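Local coordinates for protein catalase (Exiguobacterium oxidotolerans, PDB 2J2M) that catalyses the breakdown of hydrogen peroxide to water and oxygen at a buried haem group, at residues D125-N130 against V313-G318; V198-W203 against T210-L215; V262-P267 against P290-G295. All coordinates share one frame; numbering follows the deposited sequence.

Interaction 1 (D125-N130 against V313-G318). With HEM (protoporphyrin IX containing Fe), chain E.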
loop_
_atom_site.group_PDB
_atom_site.type_symbol
_atom_site.label_atom_id
_atom_site.label_comp_id
_atom_site.label_asym_id
_atom_site.label_seq_id
_atom_site.Cartn_x
_atom_site.Cartn_y
_atom_site.Cartn_z
ATOM N N ASP A 125 25.645 -3.684 6.436
ATOM C CA ASP A 125 24.877 -4.753 7.054
ATOM C C ASP A 125 25.616 -6.069 6.939
ATOM O O ASP A 125 25.959 -6.468 5.825
ATOM C CB ASP A 125 23.494 -4.882 6.408
ATOM C CG ASP A 125 22.614 -3.671 6.649
ATOM O OD1 ASP A 125 21.767 -3.406 5.775
ATOM O OD2 ASP A 125 22.748 -2.996 7.702
ATOM N N PHE A 126 25.898 -6.700 8.080
ATOM C CA PHE A 126 26.202 -8.127 8.119
ATOM C C PHE A 126 24.887 -8.915 8.229
ATOM O O PHE A 126 24.099 -8.688 9.141
ATOM C CB PHE A 126 27.165 -8.507 9.274
ATOM C CG PHE A 126 27.403 -10.008 9.403
ATOM C CD1 PHE A 126 26.509 -10.822 10.121
ATOM C CD2 PHE A 126 28.496 -10.614 8.779
ATOM C CE1 PHE A 126 26.721 -12.224 10.239
ATOM C CE2 PHE A 126 28.729 -12.010 8.886
ATOM C CZ PHE A 126 27.836 -12.821 9.609
ATOM N N VAL A 127 24.634 -9.813 7.282
ATOM C CA VAL A 127 23.379 -10.585 7.291
ATOM C C VAL A 127 23.748 -12.043 7.022
ATOM O O VAL A 127 23.915 -12.457 5.878
ATOM C CB VAL A 127 22.345 -10.017 6.257
ATOM C CG1 VAL A 127 21.004 -10.772 6.316
ATOM C CG2 VAL A 127 22.133 -8.517 6.490
ATOM N N GLY A 128 23.962 -12.794 8.097
ATOM C CA GLY A 128 24.357 -14.187 8.000
ATOM C C GLY A 128 23.427 -15.118 8.776
ATOM O O GLY A 128 22.388 -14.692 9.264
ATOM N N ASN A 129 23.823 -16.394 8.861
ATOM C CA ASN A 129 23.159 -17.428 9.654
ATOM C C ASN A 129 24.197 -18.049 10.605
ATOM O O ASN A 129 25.404 -17.842 10.422
ATOM C CB ASN A 129 22.590 -18.517 8.738
ATOM C CG ASN A 129 21.221 -18.160 8.151
ATOM O OD1 ASN A 129 20.491 -17.342 8.702
ATOM N ND2 ASN A 129 20.854 -18.822 7.049
ATOM N N ASN A 130 23.754 -18.806 11.611
ATOM C CA ASN A 130 24.712 -19.508 12.465
ATOM C C ASN A 130 25.498 -20.544 11.673
ATOM O O ASN A 130 26.725 -20.626 11.776
ATOM C CB ASN A 130 24.068 -20.104 13.729
ATOM C CG ASN A 130 22.910 -21.074 13.431
ATOM O OD1 ASN A 130 22.215 -20.974 12.411
ATOM N ND2 ASN A 130 22.698 -22.015 14.350
ATOM N N VAL A 313 13.433 -2.504 11.249
ATOM C CA VAL A 313 14.743 -2.579 10.628
ATOM C C VAL A 313 14.728 -3.411 9.343
ATOM O O VAL A 313 14.027 -4.422 9.246
ATOM C CB VAL A 313 15.862 -3.102 11.613
ATOM C CG1 VAL A 313 15.698 -4.603 11.960
ATOM C CG2 VAL A 313 17.278 -2.784 11.068
ATOM N N GLY A 314 15.503 -2.970 8.364
ATOM C CA GLY A 314 15.834 -3.795 7.223
ATOM C C GLY A 314 17.331 -3.903 7.035
ATOM O O GLY A 314 18.048 -2.910 7.175
ATOM N N PHE A 315 17.811 -5.110 6.732
ATOM C CA PHE A 315 19.219 -5.326 6.418
ATOM C C PHE A 315 19.385 -5.898 5.006
ATOM O O PHE A 315 18.480 -6.533 4.469
ATOM C CB PHE A 315 19.873 -6.325 7.363
ATOM C CG PHE A 315 19.610 -6.110 8.822
ATOM C CD1 PHE A 315 20.537 -5.439 9.616
ATOM C CD2 PHE A 315 18.498 -6.690 9.433
ATOM C CE1 PHE A 315 20.325 -5.307 10.992
ATOM C CE2 PHE A 315 18.283 -6.565 10.795
ATOM C CZ PHE A 315 19.193 -5.865 11.581
ATOM N N ASN A 316 20.565 -5.692 4.428
ATOM C CA ASN A 316 20.898 -6.210 3.096
ATOM C C ASN A 316 22.395 -6.488 3.058
ATOM O O ASN A 316 23.178 -5.589 3.343
ATOM C CB ASN A 316 20.491 -5.212 1.981
ATOM C CG ASN A 316 20.779 -5.742 0.566
ATOM O OD1 ASN A 316 21.501 -6.718 0.397
ATOM N ND2 ASN A 316 20.219 -5.096 -0.444
ATOM N N PRO A 317 22.793 -7.742 2.758
ATOM C CA PRO A 317 24.240 -8.103 2.712
ATOM C C PRO A 317 25.035 -7.314 1.668
ATOM O O PRO A 317 26.251 -7.242 1.741
ATOM C CB PRO A 317 24.243 -9.598 2.344
ATOM C CG PRO A 317 22.843 -9.905 1.856
ATOM C CD PRO A 317 21.916 -8.906 2.505
ATOM N N GLY A 318 24.349 -6.741 0.693
ATOM C CA GLY A 318 25.026 -5.936 -0.292
ATOM C C GLY A 318 24.927 -4.472 0.050
ATOM O O GLY A 318 25.178 -3.632 -0.813
HETATM C CHA HEM E . 15.742 -12.485 5.452
HETATM C CHB HEM E . 19.898 -14.983 6.015
HETATM C CHC HEM E . 19.562 -16.460 1.435
HETATM C CHD HEM E . 15.857 -13.469 0.677
HETATM C C1A HEM E . 16.917 -12.991 6.002
HETATM C C2A HEM E . 17.453 -12.729 7.336
HETATM C C3A HEM E . 18.605 -13.425 7.486
HETATM C C4A HEM E . 18.833 -14.151 6.264
HETATM C CMA HEM E . 19.547 -13.475 8.714
HETATM C CAA HEM E . 16.767 -11.811 8.380
HETATM C CBA HEM E . 17.260 -10.362 8.330
HETATM C CGA HEM E . 16.546 -9.625 9.442
HETATM O O1A HEM E . 15.695 -8.742 9.154
HETATM O O2A HEM E . 16.814 -9.946 10.631
HETATM C C1B HEM E . 20.214 -15.553 4.811
HETATM C C2B HEM E . 21.464 -16.209 4.462
HETATM C C3B HEM E . 21.344 -16.611 3.197
HETATM C C4B HEM E . 20.042 -16.226 2.711
HETATM C CMB HEM E . 22.719 -16.368 5.366
HETATM C CAB HEM E . 22.405 -17.315 2.335
HETATM C CBB HEM E . 23.170 -18.287 2.820
HETATM C C1C HEM E . 18.606 -15.730 0.781
HETATM C C2C HEM E . 18.361 -15.689 -0.647
HETATM C C3C HEM E . 17.331 -14.840 -0.834
HETATM C C4C HEM E . 16.896 -14.338 0.459
HETATM C CMC HEM E . 19.163 -16.442 -1.751
HETATM C CAC HEM E . 16.651 -14.451 -2.168
HETATM C CBC HEM E . 17.216 -13.584 -3.017
HETATM C C1D HEM E . 15.435 -12.936 1.874
HETATM C C2D HEM E . 14.316 -12.027 2.028
HETATM C C3D HEM E . 14.287 -11.708 3.522
HETATM C C4D HEM E . 15.387 -12.460 4.118
HETATM C CMD HEM E . 13.390 -11.463 0.898
HETATM C CAD HEM E . 13.308 -10.775 4.257
HETATM C CBD HEM E . 14.058 -9.475 4.556
HETATM C CGD HEM E . 13.128 -8.356 4.987
HETATM O O1D HEM E . 11.860 -8.458 4.885
HETATM O O2D HEM E . 13.675 -7.323 5.427
HETATM N NA HEM E . 17.801 -13.860 5.387
HETATM N NB HEM E . 19.367 -15.585 3.724
HETATM N NC HEM E . 17.701 -14.895 1.415
HETATM N ND HEM E . 16.030 -13.150 3.107
HETATM FE FE HEM E . 17.877 -14.123 3.336
HETATM O O HOH W 1 27.648 -7.830 4.091
HETATM O O HOH W 2 19.992 -1.655 4.701
#
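Asp125 reaches the 313-318 loop with its carboxylate. Asp125 OD1 accepts the backbone N-H of Asn316, 2.9 Å from its N. The donor arrives on the anti side of OD1, 31° out of the carboxylate plane. Asp125 OD2 lies at the edge of the Phe315 ring, 3.8 Å from CD1, and the carboxylate and ring planes stand 77° apart. OD2 also forms a salt bridge with Lys116, which would probably offset the buried charge. Val127 divides its branches. Val127 CG2 presses on the Phe315 side chain, 3.3 Å from CB, a tight fit. Val127 CG1 lies anti to the backbone N (chi1 -177°), which directs it to the haem, 3.8 Å from C3A. Val127 CB rests on the proline ring, 3.9 Å from Pro317 CD. Phe315 also borders the haem, with propionate oxygen O1A at the ring edge 3.5 Å from CD2. Val313 CG2 lies over one face of this ring, toward its rim. A water donates to both Asp125 O and Pro317 O and bridges the two backbones. The loop contains an Asx turn, in which Gly318 N donates to Asn316 OD1. Asn316 ND2 bonds to Leu336 O, which ties the loop to helix 330-346. The arrangement forms part of the haem pocket of the catalase fold, where strand 122-129 and the loop meet, with Val127 over the porphyrin face and Phe315 against a propionate.

Interaction 2 (V198-W203 against T210-L215). With HEM (protoporphyrin IX containing Fe), chain E.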
loop_
_atom_site.group_PDB
_atom_site.type_symbol
_atom_site.label_atom_id
_atom_site.label_comp_id
_atom_site.label_asym_id
_atom_site.label_seq_id
_atom_site.Cartn_x
_atom_site.Cartn_y
_atom_site.Cartn_z
ATOM N N VAL A 198 28.583 -16.989 5.497
ATOM C CA VAL A 198 28.280 -18.052 4.530
ATOM C C VAL A 198 28.940 -17.814 3.154
ATOM O O VAL A 198 29.668 -18.688 2.665
ATOM C CB VAL A 198 26.739 -18.352 4.441
ATOM C CG1 VAL A 198 26.423 -19.354 3.302
ATOM C CG2 VAL A 198 26.235 -18.854 5.799
ATOM N N HIS A 199 28.661 -16.661 2.533
ATOM C CA HIS A 199 29.317 -16.233 1.292
ATOM C C HIS A 199 30.705 -15.637 1.542
ATOM O O HIS A 199 30.984 -15.127 2.630
ATOM C CB HIS A 199 28.502 -15.151 0.575
ATOM C CG HIS A 199 27.025 -15.396 0.561
ATOM N ND1 HIS A 199 26.437 -16.388 -0.201
ATOM C CD2 HIS A 199 26.014 -14.760 1.198
ATOM C CE1 HIS A 199 25.127 -16.356 -0.026
ATOM N NE2 HIS A 199 24.845 -15.383 0.827
ATOM N N SER A 200 31.554 -15.694 0.513
ATOM C CA SER A 200 32.720 -14.856 0.433
ATOM C C SER A 200 32.229 -13.480 0.005
ATOM O O SER A 200 31.220 -13.353 -0.713
ATOM C CB SER A 200 33.712 -15.379 -0.599
ATOM O OG SER A 200 33.100 -15.494 -1.891
ATOM N N PHE A 201 32.937 -12.460 0.483
ATOM C CA PHE A 201 32.818 -11.099 -0.028
ATOM C C PHE A 201 34.183 -10.664 -0.525
ATOM O O PHE A 201 35.165 -11.457 -0.485
ATOM C CB PHE A 201 32.318 -10.152 1.071
ATOM C CG PHE A 201 30.880 -10.355 1.422
ATOM C CD1 PHE A 201 29.906 -9.529 0.902
ATOM C CD2 PHE A 201 30.486 -11.413 2.234
ATOM C CE1 PHE A 201 28.560 -9.731 1.203
ATOM C CE2 PHE A 201 29.142 -11.613 2.528
ATOM C CZ PHE A 201 28.192 -10.763 2.003
ATOM N N LYS A 202 34.249 -9.427 -1.021
ATOM C CA LYS A 202 35.519 -8.842 -1.435
ATOM C C LYS A 202 35.859 -7.673 -0.523
ATOM O O LYS A 202 35.015 -6.808 -0.247
ATOM C CB LYS A 202 35.454 -8.364 -2.888
ATOM C CG LYS A 202 35.466 -9.487 -3.922
ATOM C CD LYS A 202 35.120 -8.966 -5.318
ATOM C CE LYS A 202 35.581 -9.976 -6.381
ATOM N NZ LYS A 202 35.475 -9.524 -7.794
ATOM N N TRP A 203 37.098 -7.654 -0.047
ATOM C CA TRP A 203 37.628 -6.490 0.633
ATOM C C TRP A 203 38.765 -5.971 -0.233
ATOM O O TRP A 203 39.613 -6.753 -0.709
ATOM C CB TRP A 203 38.134 -6.878 2.007
ATOM C CG TRP A 203 37.063 -7.042 3.070
ATOM C CD1 TRP A 203 35.699 -7.027 2.899
ATOM C CD2 TRP A 203 37.287 -7.272 4.470
ATOM N NE1 TRP A 203 35.068 -7.215 4.100
ATOM C CE2 TRP A 203 36.014 -7.365 5.084
ATOM C CE3 TRP A 203 38.441 -7.373 5.269
ATOM C CZ2 TRP A 203 35.861 -7.563 6.473
ATOM C CZ3 TRP A 203 38.288 -7.594 6.631
ATOM C CH2 TRP A 203 37.009 -7.691 7.223
ATOM N N THR A 210 42.406 -6.579 -4.055
ATOM C CA THR A 210 41.220 -7.245 -3.491
ATOM C C THR A 210 41.493 -8.664 -3.021
ATOM O O THR A 210 42.186 -9.400 -3.684
ATOM C CB THR A 210 39.903 -7.055 -4.354
ATOM O OG1 THR A 210 39.077 -8.221 -4.299
ATOM C CG2 THR A 210 40.210 -6.715 -5.789
ATOM N N VAL A 211 41.001 -9.005 -1.829
ATOM C CA VAL A 211 40.989 -10.403 -1.368
ATOM C C VAL A 211 39.542 -10.878 -1.158
ATOM O O VAL A 211 38.649 -10.059 -0.899
ATOM C CB VAL A 211 41.813 -10.600 -0.040
ATOM C CG1 VAL A 211 43.319 -10.375 -0.273
ATOM C CG2 VAL A 211 41.305 -9.655 1.078
ATOM N N TYR A 212 39.320 -12.185 -1.274
ATOM C CA TYR A 212 38.075 -12.829 -0.828
ATOM C C TYR A 212 38.062 -13.091 0.673
ATOM O O TYR A 212 39.014 -13.637 1.235
ATOM C CB TYR A 212 37.839 -14.167 -1.545
ATOM C CG TYR A 212 37.478 -14.028 -3.010
ATOM C CD1 TYR A 212 36.199 -13.593 -3.395
ATOM C CD2 TYR A 212 38.405 -14.342 -4.001
ATOM C CE1 TYR A 212 35.854 -13.474 -4.726
ATOM C CE2 TYR A 212 38.076 -14.218 -5.351
ATOM C CZ TYR A 212 36.794 -13.780 -5.703
ATOM O OH TYR A 212 36.458 -13.661 -7.027
ATOM N N ILE A 213 36.949 -12.740 1.310
ATOM C CA ILE A 213 36.854 -12.878 2.760
ATOM C C ILE A 213 35.558 -13.575 3.171
ATOM O O ILE A 213 34.521 -13.406 2.523
ATOM C CB ILE A 213 36.989 -11.501 3.494
ATOM C CG1 ILE A 213 35.726 -10.657 3.296
ATOM C CG2 ILE A 213 38.234 -10.733 3.019
ATOM C CD1 ILE A 213 34.767 -10.736 4.452
ATOM N N LYS A 214 35.655 -14.362 4.241
ATOM C CA LYS A 214 34.511 -14.938 4.942
ATOM C C LYS A 214 34.531 -14.299 6.349
ATOM O O LYS A 214 35.615 -13.939 6.880
ATOM C CB LYS A 214 34.685 -16.457 5.045
ATOM C CG LYS A 214 33.497 -17.346 4.642
ATOM C CD LYS A 214 33.312 -17.366 3.150
ATOM C CE LYS A 214 33.248 -18.766 2.564
ATOM N NZ LYS A 214 32.099 -19.672 2.860
ATOM N N LEU A 215 33.340 -14.152 6.936
ATOM C CA LEU A 215 33.194 -13.530 8.244
ATOM C C LEU A 215 32.633 -14.523 9.227
ATOM O O LEU A 215 31.781 -15.328 8.874
ATOM C CB LEU A 215 32.305 -12.302 8.153
ATOM C CG LEU A 215 32.874 -10.876 8.186
ATOM C CD1 LEU A 215 34.405 -10.741 8.297
ATOM C CD2 LEU A 215 32.310 -10.024 7.032
HETATM C CHA HEM E . 15.742 -12.485 5.452
HETATM C CHB HEM E . 19.898 -14.983 6.015
HETATM C CHC HEM E . 19.562 -16.460 1.435
HETATM C CHD HEM E . 15.857 -13.469 0.677
HETATM C C1A HEM E . 16.917 -12.991 6.002
HETATM C C2A HEM E . 17.453 -12.729 7.336
HETATM C C3A HEM E . 18.605 -13.425 7.486
HETATM C C4A HEM E . 18.833 -14.151 6.264
HETATM C CMA HEM E . 19.547 -13.475 8.714
HETATM C CAA HEM E . 16.767 -11.811 8.380
HETATM C CBA HEM E . 17.260 -10.362 8.330
HETATM C CGA HEM E . 16.546 -9.625 9.442
HETATM O O1A HEM E . 15.695 -8.742 9.154
HETATM O O2A HEM E . 16.814 -9.946 10.631
HETATM C C1B HEM E . 20.214 -15.553 4.811
HETATM C C2B HEM E . 21.464 -16.209 4.462
HETATM C C3B HEM E . 21.344 -16.611 3.197
HETATM C C4B HEM E . 20.042 -16.226 2.711
HETATM C CMB HEM E . 22.719 -16.368 5.366
HETATM C CAB HEM E . 22.405 -17.315 2.335
HETATM C CBB HEM E . 23.170 -18.287 2.820
HETATM C C1C HEM E . 18.606 -15.730 0.781
HETATM C C2C HEM E . 18.361 -15.689 -0.647
HETATM C C3C HEM E . 17.331 -14.840 -0.834
HETATM C C4C HEM E . 16.896 -14.338 0.459
HETATM C CMC HEM E . 19.163 -16.442 -1.751
HETATM C CAC HEM E . 16.651 -14.451 -2.168
HETATM C CBC HEM E . 17.216 -13.584 -3.017
HETATM C C1D HEM E . 15.435 -12.936 1.874
HETATM C C2D HEM E . 14.316 -12.027 2.028
HETATM C C3D HEM E . 14.287 -11.708 3.522
HETATM C C4D HEM E . 15.387 -12.460 4.118
HETATM C CMD HEM E . 13.390 -11.463 0.898
HETATM C CAD HEM E . 13.308 -10.775 4.257
HETATM C CBD HEM E . 14.058 -9.475 4.556
HETATM C CGD HEM E . 13.128 -8.356 4.987
HETATM O O1D HEM E . 11.860 -8.458 4.885
HETATM O O2D HEM E . 13.675 -7.323 5.427
HETATM N NA HEM E . 17.801 -13.860 5.387
HETATM N NB HEM E . 19.367 -15.585 3.724
HETATM N NC HEM E . 17.701 -14.895 1.415
HETATM N ND HEM E . 16.030 -13.150 3.107
HETATM FE FE HEM E . 17.877 -14.123 3.336
#
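Phe201 with Ile213 and Trp203 with Val211 form antiparallel hydrogen-bonded pairs, Lys202 and Tyr212 form the non-hydrogen-bonded pair between them, and the short strand axes lie 130° apart. Ile213 covers one face of the Trp203 indole in a CH-pi contact. Its CG1 is 3.6 Å from the centroid of the five-membered ring, nearly on the ring normal. Ile213 CG1 sits between the backbone N and the carbonyl carbon (chi1 73°), and Ile213 CD1 continues over the ring to 3.6 Å from Trp203 CE2. Leu215 CD1 approaches the indole obliquely, 3.9 Å from Trp203 CZ2. On the opposite face of the sheet from Trp203 and Ile213, Lys202 lies alongside Tyr212, with Lys202 CE 3.8 Å from Tyr212 OH. Lys202 NZ bonds to Gln403 OE1 and forms a salt bridge with Glu328, which is also hydrogen-bonded to Tyr212 OH. The bent chain of Lys214 brings NZ to Val198 O at 2.6 Å, above the carbonyl plane. Val198 CG1 in turn touches the haem vinyl carbon CBB at 3.5 Å. The hairpin sits between two strands: 201-204 pairs outward with strand 324-326 and 210-219 with strand 257-265, while His199 and Phe201 pack on helix 330-346.

Interaction 3 (V262-P267 against P290-G295)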
loop_
_atom_site.group_PDB
_atom_site.type_symbol
_atom_site.label_atom_id
_atom_site.label_comp_id
_atom_site.label_asym_id
_atom_site.label_seq_id
_atom_site.Cartn_x
_atom_site.Cartn_y
_atom_site.Cartn_z
ATOM N N VAL A 262 37.957 -13.110 10.552
ATOM C CA VAL A 262 37.939 -12.976 9.121
ATOM C C VAL A 262 38.804 -14.066 8.509
ATOM O O VAL A 262 39.898 -14.329 8.980
ATOM C CB VAL A 262 38.372 -11.530 8.673
ATOM C CG1 VAL A 262 39.843 -11.245 8.989
ATOM C CG2 VAL A 262 38.102 -11.305 7.189
ATOM N N GLN A 263 38.287 -14.713 7.472
ATOM C CA GLN A 263 39.081 -15.617 6.633
ATOM C C GLN A 263 39.374 -14.966 5.287
ATOM O O GLN A 263 38.483 -14.407 4.638
ATOM C CB GLN A 263 38.368 -16.955 6.433
ATOM C CG GLN A 263 38.354 -17.834 7.675
ATOM C CD GLN A 263 37.446 -19.015 7.493
ATOM O OE1 GLN A 263 36.237 -18.862 7.386
ATOM N NE2 GLN A 263 38.024 -20.205 7.432
ATOM N N VAL A 264 40.641 -15.060 4.887
ATOM C CA VAL A 264 41.163 -14.382 3.709
ATOM C C VAL A 264 41.762 -15.367 2.698
ATOM O O VAL A 264 42.641 -16.177 3.007
ATOM C CB VAL A 264 42.208 -13.310 4.100
ATOM C CG1 VAL A 264 42.706 -12.577 2.869
ATOM C CG2 VAL A 264 41.606 -12.315 5.102
ATOM N N LEU A 265 41.256 -15.257 1.481
ATOM C CA LEU A 265 41.605 -16.119 0.384
ATOM C C LEU A 265 41.943 -15.247 -0.807
ATOM O O LEU A 265 41.090 -14.506 -1.303
ATOM C CB LEU A 265 40.420 -17.026 0.023
ATOM C CG LEU A 265 40.603 -17.879 -1.244
ATOM C CD1 LEU A 265 41.701 -18.967 -1.089
ATOM C CD2 LEU A 265 39.274 -18.496 -1.649
ATOM N N ASP A 266 43.188 -15.341 -1.262
ATOM C CA ASP A 266 43.650 -14.526 -2.371
ATOM C C ASP A 266 42.961 -14.984 -3.663
ATOM O O ASP A 266 42.834 -16.193 -3.921
ATOM C CB ASP A 266 45.151 -14.615 -2.479
ATOM C CG ASP A 266 45.697 -13.703 -3.512
ATOM O OD1 ASP A 266 46.233 -12.627 -3.141
ATOM O OD2 ASP A 266 45.567 -14.031 -4.716
ATOM N N PRO A 267 42.471 -14.028 -4.469
ATOM C CA PRO A 267 41.818 -14.412 -5.730
ATOM C C PRO A 267 42.637 -15.348 -6.642
ATOM O O PRO A 267 42.041 -16.141 -7.385
ATOM C CB PRO A 267 41.548 -13.066 -6.400
ATOM C CG PRO A 267 41.300 -12.141 -5.186
ATOM C CD PRO A 267 42.422 -12.569 -4.253
ATOM N N PRO A 290 42.810 -19.930 8.109
ATOM C CA PRO A 290 42.766 -19.480 9.508
ATOM C C PRO A 290 41.769 -18.330 9.742
ATOM O O PRO A 290 41.511 -17.528 8.830
ATOM C CB PRO A 290 44.204 -18.997 9.780
ATOM C CG PRO A 290 45.046 -19.560 8.664
ATOM C CD PRO A 290 44.131 -19.713 7.481
ATOM N N PHE A 291 41.215 -18.273 10.951
ATOM C CA PHE A 291 40.422 -17.132 11.411
ATOM C C PHE A 291 41.409 -16.053 11.883
ATOM O O PHE A 291 42.402 -16.351 12.535
ATOM C CB PHE A 291 39.523 -17.534 12.603
ATOM C CG PHE A 291 38.342 -18.451 12.259
ATOM C CD1 PHE A 291 38.259 -19.147 11.041
ATOM C CD2 PHE A 291 37.333 -18.659 13.201
ATOM C CE1 PHE A 291 37.167 -20.019 10.761
ATOM C CE2 PHE A 291 36.252 -19.526 12.936
ATOM C CZ PHE A 291 36.170 -20.207 11.706
ATOM N N GLN A 292 41.163 -14.801 11.540
ATOM C CA GLN A 292 41.996 -13.723 12.068
ATOM C C GLN A 292 41.086 -12.768 12.813
ATOM O O GLN A 292 40.122 -12.260 12.242
ATOM C CB GLN A 292 42.759 -13.003 10.954
ATOM C CG GLN A 292 43.550 -13.918 10.031
ATOM C CD GLN A 292 44.355 -13.147 9.030
ATOM O OE1 GLN A 292 45.077 -12.208 9.385
ATOM N NE2 GLN A 292 44.220 -13.505 7.764
ATOM N N HIS A 293 41.401 -12.534 14.083
ATOM C CA HIS A 293 40.579 -11.705 14.969
ATOM C C HIS A 293 40.447 -10.285 14.459
ATOM O O HIS A 293 41.438 -9.682 14.063
ATOM C CB HIS A 293 41.173 -11.693 16.380
ATOM C CG HIS A 293 40.228 -11.197 17.427
ATOM N ND1 HIS A 293 40.474 -10.067 18.173
ATOM C CD2 HIS A 293 39.024 -11.660 17.836
ATOM C CE1 HIS A 293 39.473 -9.868 19.011
ATOM N NE2 HIS A 293 38.580 -10.820 18.830
ATOM N N VAL A 294 39.222 -9.768 14.448
ATOM C CA VAL A 294 38.943 -8.381 14.031
ATOM C C VAL A 294 38.562 -7.520 15.257
ATOM O O VAL A 294 39.110 -6.437 15.494
ATOM C CB VAL A 294 37.778 -8.317 12.987
ATOM C CG1 VAL A 294 37.350 -6.864 12.714
ATOM C CG2 VAL A 294 38.135 -9.029 11.695
ATOM N N GLY A 295 37.610 -8.022 16.033
ATOM C CA GLY A 295 37.062 -7.262 17.140
ATOM C C GLY A 295 35.969 -8.035 17.828
ATOM O O GLY A 295 35.861 -9.257 17.668
HETATM O O HOH W 3 42.857 -16.005 7.156
#
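Val262 and Gln292 form an antiparallel hydrogen-bonded pair that joins the two backbones. Val262 N donates to Gln292 O and Gln292 N donates to Val262 O, each bond 2.9 Å long between N and O. Both bonds are bent, with 144° at the hydrogen. A water donates to Pro290 O at 2.6 Å and accepts from Gln292 NE2; its bond from Val264 N is weak. Gln292 NE2 also bonds to Tyr75 OH, and these two partners would probably limit the rotation of the amide.

Apolar contact is modest. Val262 CG1 meets Val294 CG2 at 3.9 Å, and the two side chains cross at about a right angle. In van der Waals contact with a polar group, Val264 CG2 lies 3.9 Å from Gln292 NE2.

The last contact is amide to ring. Gln263 CG is anti to the carbonyl carbon (chi1 -72°) and the chain is extended beyond it, which carries the amide obliquely to the Phe291 ring. Gln263 CD comes 3.4 Å from Phe291 CE1. The amide and ring planes are 66° apart. CG of Gln263 also lies 3.4 Å from Pro290 O. The amide is held from both ends: NE2 donates to the carbonyls of Ile289 and Trp284, and OE1 accepts from Arg216. A leucine in place of Gln263 would probably leave those two carbonyls and the Arg216 guanidinium without their mates at this point.

A classic beta bulge sets Val294 and Gly295 against the single residue Leu260. The arrangement is that of neighbouring antiparallel strands, 257-265 and 292-302, in the beta-barrel of the catalase fold.

In the fold
The three interactions all reach one antiparallel sheet. Interactions 2 and 3 are close, with centres about 8 Å apart. Backbone bonds join them directly: Leu265 N to Tyr212 O and Gln263 N to Lys214 O, each probable at 2.8 Å. Interaction 1 lies about 14 Å from interaction 2, centre to centre. They touch where Pro317 O meets Phe201 CE1 at 3.4 Å and where Phe126 CE2 meets Leu215 CB at 3.7 Å. Interactions 1 and 3 do not touch; their nearest atoms are about 9 Å apart. Interactions 1 and 2 both contact the haem, whereas the Gln263 side chain of interaction 3 lies about 14 Å from the bound haem.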